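Local coordinates for myosin-I heavy chain (Dictyostelium discoideum, PDB 5EJR), which acts as an actin-based motor with ATPase activity in the early steps of phagocytosis and in adhesion, represented here by its C-terminal MyTH4-FERM tail piece, at residues A[144-147]-A[148-151]; A[172-175]-A[176-180]. All blocks are in the same frame, centred on the assembly; numbering follows the deposited sequence.

Both contacts are local, each made along one short continuous piece of chain in the MyTH4 domain, so neither closes a long loop. Following the chain from the N terminus, contact 1 comes first, early in helix 142-159. Contact 2 follows at the C-terminal end of the next helix, 164-178, and runs on into the residues that leave it. They lie in series, without nesting or crossing, and their centres are about 11 Å apart. The two helices pack against each other here: Leu177 of contact 2 sits against Phe148 and Met149 of contact 1, with Met149 SD 3.8 Å from Leu177 CB. It is this packing between the two contacts that joins the consecutive helices of the MyTH4 bundle.

Contact 1 of 2, residues A[144-147]-A[148-151]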
# COMPACT_ATOMS: atom_id res chain seq x y z
N LEU A 144 -2.73 -5.76 31.54
CA LEU A 144 -3.68 -6.72 30.96
C LEU A 144 -3.01 -7.88 30.21
O LEU A 144 -3.56 -8.98 30.23
CB LEU A 144 -4.72 -6.01 30.06
CG LEU A 144 -5.80 -6.88 29.39
CD1 LEU A 144 -6.78 -7.46 30.40
CD2 LEU A 144 -6.57 -6.10 28.36
N LEU A 145 -1.84 -7.65 29.58
CA LEU A 145 -1.12 -8.64 28.75
C LEU A 145 -1.08 -10.07 29.32
O LEU A 145 -1.69 -10.94 28.71
CB LEU A 145 0.31 -8.16 28.39
CG LEU A 145 1.08 -9.00 27.37
CD1 LEU A 145 0.43 -8.95 25.98
CD2 LEU A 145 2.53 -8.60 27.31
N GLN A 146 -0.38 -10.32 30.45
CA GLN A 146 -0.29 -11.66 31.04
C GLN A 146 -1.66 -12.25 31.46
O GLN A 146 -1.99 -13.32 30.95
CB GLN A 146 0.74 -11.73 32.18
CG GLN A 146 1.53 -13.04 32.20
CD GLN A 146 2.48 -13.17 31.02
OE1 GLN A 146 3.47 -12.43 30.89
NE2 GLN A 146 2.20 -14.12 30.14
N PRO A 147 -2.50 -11.57 32.30
CA PRO A 147 -3.83 -12.14 32.62
C PRO A 147 -4.69 -12.51 31.41
O PRO A 147 -5.31 -13.58 31.43
CB PRO A 147 -4.49 -11.04 33.47
CG PRO A 147 -3.36 -10.29 34.06
CD PRO A 147 -2.30 -10.28 33.00
N PHE A 148 -4.71 -11.66 30.35
CA PHE A 148 -5.49 -11.89 29.13
C PHE A 148 -4.98 -13.11 28.36
O PHE A 148 -5.79 -13.87 27.80
CB PHE A 148 -5.50 -10.64 28.22
CG PHE A 148 -6.45 -10.70 27.03
CD1 PHE A 148 -6.03 -11.21 25.80
CD2 PHE A 148 -7.74 -10.20 27.13
CE1 PHE A 148 -6.90 -11.25 24.70
CE2 PHE A 148 -8.61 -10.26 26.03
CZ PHE A 148 -8.18 -10.77 24.82
N MET A 149 -3.64 -13.30 28.31
CA MET A 149 -2.99 -14.42 27.63
C MET A 149 -3.34 -15.73 28.34
O MET A 149 -3.76 -16.69 27.68
CB MET A 149 -1.47 -14.23 27.53
CG MET A 149 -1.07 -13.36 26.36
SD MET A 149 0.67 -13.57 25.92
CE MET A 149 1.44 -12.59 27.15
N GLU A 150 -3.22 -15.74 29.70
CA GLU A 150 -3.56 -16.88 30.56
C GLU A 150 -5.01 -17.32 30.37
O GLU A 150 -5.29 -18.51 30.38
CB GLU A 150 -3.28 -16.56 32.05
CG GLU A 150 -1.80 -16.41 32.39
CD GLU A 150 -0.88 -17.57 32.07
OE1 GLU A 150 -1.31 -18.74 32.17
OE2 GLU A 150 0.30 -17.30 31.75
N GLN A 151 -5.91 -16.36 30.14
CA GLN A 151 -7.32 -16.60 29.86
C GLN A 151 -7.46 -17.29 28.50
O GLN A 151 -8.18 -18.28 28.41
CB GLN A 151 -8.12 -15.30 29.91
CG GLN A 151 -9.64 -15.49 29.78
CD GLN A 151 -10.35 -16.00 31.03
OE1 GLN A 151 -9.76 -16.21 32.10
NE2 GLN A 151 -11.66 -16.18 30.92
O HOH W 1 -6.70 -15.35 33.44
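Leu144 and Leu145 meet Phe148 and Met149 one turn further on in a local i to i+4 contact of helix 142-159, in the helical MyTH4 domain. Four successive backbone bonds carry the turn, from the amides of Phe148, Met149, Glu150 and Gln151 to the carbonyls of Leu144, Leu145, Gln146 and Pro147. The ring nitrogen of Pro147 has no hydrogen to give to the turn before it, and the helix kinks there.

On the apolar side, Leu144 slants across the root of Phe148, its CG 3.9 Å from Phe148 CB. Phe148 has CG anti to its own N (chi1 -171°), which carries the ring away from this turn to an edge-to-face meeting with Tyr108. Leu144 in turn leans on Leu6 and Trp9 of helix 5-11.

Leu145 and Met149 run side by side, pointing the same way. A bend at chi3 (-79°) of Met149 brings CE back against the branch point of Leu145, 3.6 Å from CG. The same methyl is also met by the amide end of Gln146, whose NE2 lies 3.4 Å from Met149 CE.

Gln151 NE2 is hydrogen-bonded to Tyr112 OH. A water donates to Pro147 O at 3.0 Å and, weakly, to Gln151 OE1 at 3.4 Å.

Contact 2 of 2, residues A[172-175]-A[176-180]; sequences VCIE and KLESH
Glu175 and Lys176, neighbours in sequence, form a salt bridge on the last turns of helix 164-178, a local contact within the helical MyTH4 domain. The two side chains run alongside each other, and Lys176 NZ reaches Glu175 OE2 at 3.1 Å. It comes from above the carboxylate plane, 62° out of it, so the ammonium stands above that one oxygen rather than in the plane of the group. Lys176 gets there by bending at chi2 (-55°) and again at chi4, while its aliphatic part also touches Ser135 and Ile136 of helix 121-137. With an alanine here, the carboxylate of Glu175 would probably be left without this charged mate, and the packing of the aliphatic chain on helix 121-137 would go.

Backbone bonds hold the turn itself. The amides of Lys176, Leu177 and Glu178 bond to the carbonyls of Val172, Cys173 and Ile174. The next bond in the series, from Ser179 N to Glu175 O, is weak, as is a second one from Leu177 N to Ile174 O.

Packing falls on two sides. Leu177 is buried, against Leu152 of helix 142-159. On a more exposed side Ile174 and Glu178 run alongside each other, pointing the same way, in a methyl-carboxylate contact that puts Ile174 CG2 3.6 Å from Glu178 OE2.

Side-chain bonds finish the C-terminal end. His180 NE2 bonds to Ser135 O, tying the departing chain to helix 121-137. Ser179 OG turns back and donates to Lys176 O at 2.7 Å, from above the carbonyl plane.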
# COMPACT_ATOMS: atom_id res chain seq x y z
N VAL A 172 -2.90 -18.89 17.68
CA VAL A 172 -2.23 -17.86 16.87
C VAL A 172 -2.35 -16.49 17.58
O VAL A 172 -1.36 -15.76 17.62
CB VAL A 172 -2.61 -17.82 15.35
CG1 VAL A 172 -4.04 -17.38 15.09
CG2 VAL A 172 -1.62 -16.97 14.55
N CYS A 173 -3.50 -16.23 18.26
CA CYS A 173 -3.70 -15.01 19.06
C CYS A 173 -2.64 -14.94 20.13
O CYS A 173 -2.03 -13.88 20.30
CB CYS A 173 -5.10 -14.98 19.67
SG CYS A 173 -6.43 -14.83 18.46
N ILE A 174 -2.41 -16.06 20.84
CA ILE A 174 -1.41 -16.20 21.91
C ILE A 174 -0.01 -15.94 21.34
O ILE A 174 0.78 -15.25 21.99
CB ILE A 174 -1.53 -17.60 22.60
CG1 ILE A 174 -2.89 -17.73 23.34
CG2 ILE A 174 -0.34 -17.89 23.54
CD1 ILE A 174 -3.36 -19.20 23.62
N GLU A 175 0.30 -16.49 20.14
CA GLU A 175 1.60 -16.30 19.47
C GLU A 175 1.83 -14.81 19.18
O GLU A 175 2.91 -14.29 19.48
CB GLU A 175 1.66 -17.11 18.15
CG GLU A 175 2.97 -16.95 17.38
CD GLU A 175 2.90 -17.05 15.86
OE1 GLU A 175 2.05 -17.81 15.34
OE2 GLU A 175 3.74 -16.40 15.19
N LYS A 176 0.81 -14.14 18.62
CA LYS A 176 0.87 -12.72 18.27
C LYS A 176 0.97 -11.79 19.48
O LYS A 176 1.51 -10.70 19.34
CB LYS A 176 -0.28 -12.32 17.34
CG LYS A 176 -0.29 -12.99 15.96
CD LYS A 176 1.03 -12.79 15.20
CE LYS A 176 1.08 -13.57 13.91
NZ LYS A 176 2.44 -14.10 13.65
N LEU A 177 0.46 -12.19 20.67
CA LEU A 177 0.55 -11.36 21.88
C LEU A 177 1.92 -11.59 22.52
O LEU A 177 2.47 -10.68 23.14
CB LEU A 177 -0.58 -11.66 22.88
CG LEU A 177 -2.00 -11.29 22.43
CD1 LEU A 177 -3.02 -12.05 23.23
CD2 LEU A 177 -2.27 -9.78 22.55
N GLU A 178 2.47 -12.81 22.34
CA GLU A 178 3.81 -13.17 22.82
C GLU A 178 4.88 -12.40 22.02
O GLU A 178 5.96 -12.12 22.55
CB GLU A 178 4.03 -14.68 22.66
CG GLU A 178 3.53 -15.49 23.85
CD GLU A 178 3.46 -17.00 23.67
OE1 GLU A 178 3.76 -17.50 22.56
OE2 GLU A 178 3.08 -17.68 24.65
N SER A 179 4.57 -12.05 20.75
CA SER A 179 5.46 -11.34 19.83
C SER A 179 5.80 -9.89 20.27
O SER A 179 6.85 -9.37 19.88
CB SER A 179 4.88 -11.35 18.43
OG SER A 179 3.95 -10.29 18.24
N HIS A 180 4.89 -9.24 21.04
CA HIS A 180 5.06 -7.87 21.53
C HIS A 180 6.25 -7.72 22.50
O HIS A 180 6.52 -8.65 23.27
CB HIS A 180 3.76 -7.34 22.14
CG HIS A 180 2.70 -7.08 21.12
ND1 HIS A 180 2.68 -5.90 20.41
CD2 HIS A 180 1.66 -7.84 20.74
CE1 HIS A 180 1.63 -6.00 19.60
NE2 HIS A 180 0.99 -7.14 19.77